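Local coordinates for type IV pilus secretin PilQ family protein (Vibrio cholerae, PDB 6W6M) that probably forms, as a ring of fourteen subunits, the outer-membrane channel through which the type IV competence pilus passes, at residues S287-E290 / R291-S294. Sequence-based numbering, arbitrary orientation.
Sequences SIDE and RTNS
D289 and S294 close a tight beta hairpin as an antiparallel hydrogen-bonded pair, their CA atoms 5.1 Å apart. D289 N gives its hydrogen to S294 O at 2.9 Å, and S294 N returns a bond to D289 O at 3.0 Å; both are nearly straight. Within the turn, N293 N reaches back to E290 O in a weak bond of 3.5 Å. N293 and S294 both face D289, which makes this a G1 beta bulge; N293, at its first position, takes up a left-handed backbone. The hairpin lies in the short domain of the bacterial type II/III secretion system family and links strands 285-289 and 294-299. Within this chain the sheet is three-stranded and antiparallel, with 294-299 between 253-258 and 285-289.

One side-chain bond spans the loop. T292 OG1 donates to D289 OD2 at 2.5 Å, arriving almost in line with the carboxylate C-O bond. D289 turns its CG opposite the backbone N (chi1 -179°), which carries the carboxylate out over the turn, while T292 sets OG1 between its own N and carbonyl carbon (chi1 59°) to meet it. R291 NE, 5.6 Å from D289 OD2, makes no contact with it, yet its positive charge could modestly stabilise the carboxylate.

Nonpolar contact is slight: the CB atoms of D289 and S294 lie 4.5 Å apart on the same sheet face. Beyond the hairpin, the side-chain amide of N293 gives a weak hydrogen bond from ND2 to A262 O and accepts a weak one at OD1 from A264 N. A neighbouring subunit packs its M270 on D289, F261 on R291 and K431 on E290.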
ATOM      1  N   SER A 287     -14.292  30.103 -33.853  1.00107.35           N
ATOM      2  CA  SER A 287     -13.030  29.379 -33.917  1.00107.35           C
ATOM      3  C   SER A 287     -11.890  30.363 -34.124  1.00107.35           C
ATOM      4  O   SER A 287     -12.084  31.472 -34.627  1.00107.35           O
ATOM      5  CB  SER A 287     -13.016  28.350 -35.051  1.00107.35           C
ATOM      6  OG  SER A 287     -13.972  27.335 -34.837  1.00107.35           O
ATOM      7  N   ILE A 288     -10.691  29.938 -33.755  1.00100.47           N
ATOM      8  CA  ILE A 288      -9.500  30.772 -33.857  1.00100.47           C
ATOM      9  C   ILE A 288      -8.628  30.272 -34.995  1.00100.47           C
ATOM     10  O   ILE A 288      -8.485  29.065 -35.217  1.00100.47           O
ATOM     11  CB  ILE A 288      -8.714  30.785 -32.530  1.00100.47           C
ATOM     12  CG1 ILE A 288      -9.535  31.445 -31.433  1.00100.47           C
ATOM     13  CG2 ILE A 288      -7.408  31.523 -32.686  1.00100.47           C
ATOM     14  CD1 ILE A 288     -10.206  30.458 -30.524  1.00100.47           C
ATOM     15  N   ASP A 289      -8.030  31.212 -35.722  1.00 96.48           N
ATOM     16  CA  ASP A 289      -6.974  30.931 -36.691  1.00 96.48           C
ATOM     17  C   ASP A 289      -5.755  31.725 -36.238  1.00 96.48           C
ATOM     18  O   ASP A 289      -5.700  32.949 -36.410  1.00 96.48           O
ATOM     19  CB  ASP A 289      -7.402  31.308 -38.097  1.00 96.48           C
ATOM     20  CG  ASP A 289      -6.351  31.010 -39.118  1.00 96.48           C
ATOM     21  OD1 ASP A 289      -6.028  29.823 -39.328  1.00 96.48           O
ATOM     22  OD2 ASP A 289      -5.846  31.973 -39.720  1.00 96.48           O
ATOM     23  N   GLU A 290      -4.795  31.021 -35.639  1.00 90.95           N
ATOM     24  CA  GLU A 290      -3.645  31.649 -35.007  1.00 90.95           C
ATOM     25  C   GLU A 290      -2.611  32.134 -36.003  1.00 90.95           C
ATOM     26  O   GLU A 290      -1.911  33.107 -35.720  1.00 90.95           O
ATOM     27  CB  GLU A 290      -2.988  30.668 -34.038  1.00 90.95           C
ATOM     28  CG  GLU A 290      -3.354  30.881 -32.585  1.00 90.95           C
ATOM     29  CD  GLU A 290      -2.677  32.098 -31.994  1.00 90.95           C
ATOM     30  OE1 GLU A 290      -1.485  32.313 -32.287  1.00 90.95           O
ATOM     31  OE2 GLU A 290      -3.342  32.845 -31.246  1.00 90.95           O
ATOM     32  N   ARG A 291      -2.499  31.479 -37.154  1.00 89.34           N
ATOM     33  CA  ARG A 291      -1.474  31.839 -38.123  1.00 89.34           C
ATOM     34  C   ARG A 291      -1.622  33.288 -38.566  1.00 89.34           C
ATOM     35  O   ARG A 291      -0.629  34.009 -38.709  1.00 89.34           O
ATOM     36  CB  ARG A 291      -1.557  30.894 -39.319  1.00 89.34           C
ATOM     37  CG  ARG A 291      -0.271  30.687 -40.046  1.00 89.34           C
ATOM     38  CD  ARG A 291      -0.481  29.770 -41.218  1.00 89.34           C
ATOM     39  NE  ARG A 291      -1.078  30.474 -42.339  1.00 89.34           N
ATOM     40  CZ  ARG A 291      -0.398  30.911 -43.389  1.00 89.34           C
ATOM     41  NH1 ARG A 291       0.904  30.705 -43.474  1.00 89.34           N
ATOM     42  NH2 ARG A 291      -1.023  31.545 -44.360  1.00 89.34           N
ATOM     43  N   THR A 292      -2.858  33.736 -38.775  1.00 92.19           N
ATOM     44  CA  THR A 292      -3.132  35.067 -39.296  1.00 92.19           C
ATOM     45  C   THR A 292      -3.886  35.949 -38.311  1.00 92.19           C
ATOM     46  O   THR A 292      -4.341  37.029 -38.698  1.00 92.19           O
ATOM     47  CB  THR A 292      -3.915  34.975 -40.611  1.00 92.19           C
ATOM     48  OG1 THR A 292      -5.143  34.281 -40.392  1.00 92.19           O
ATOM     49  CG2 THR A 292      -3.121  34.238 -41.668  1.00 92.19           C
ATOM     50  N   ASN A 293      -4.032  35.522 -37.056  1.00 91.23           N
ATOM     51  CA  ASN A 293      -4.693  36.305 -36.008  1.00 91.23           C
ATOM     52  C   ASN A 293      -6.120  36.676 -36.417  1.00 91.23           C
ATOM     53  O   ASN A 293      -6.452  37.845 -36.608  1.00 91.23           O
ATOM     54  CB  ASN A 293      -3.875  37.555 -35.665  1.00 91.23           C
ATOM     55  CG  ASN A 293      -4.351  38.246 -34.399  1.00 91.23           C
ATOM     56  OD1 ASN A 293      -4.850  37.611 -33.482  1.00 91.23           O
ATOM     57  ND2 ASN A 293      -4.194  39.552 -34.352  1.00 91.23           N
ATOM     58  N   SER A 294      -6.964  35.654 -36.567  1.00 96.03           N
ATOM     59  CA  SER A 294      -8.315  35.877 -37.067  1.00 96.03           C
ATOM     60  C   SER A 294      -9.318  35.000 -36.339  1.00 96.03           C
ATOM     61  O   SER A 294      -8.983  33.946 -35.798  1.00 96.03           O
ATOM     62  CB  SER A 294      -8.413  35.616 -38.571  1.00 96.03           C
ATOM     63  OG  SER A 294      -7.635  36.544 -39.294  1.00 96.03           O
TER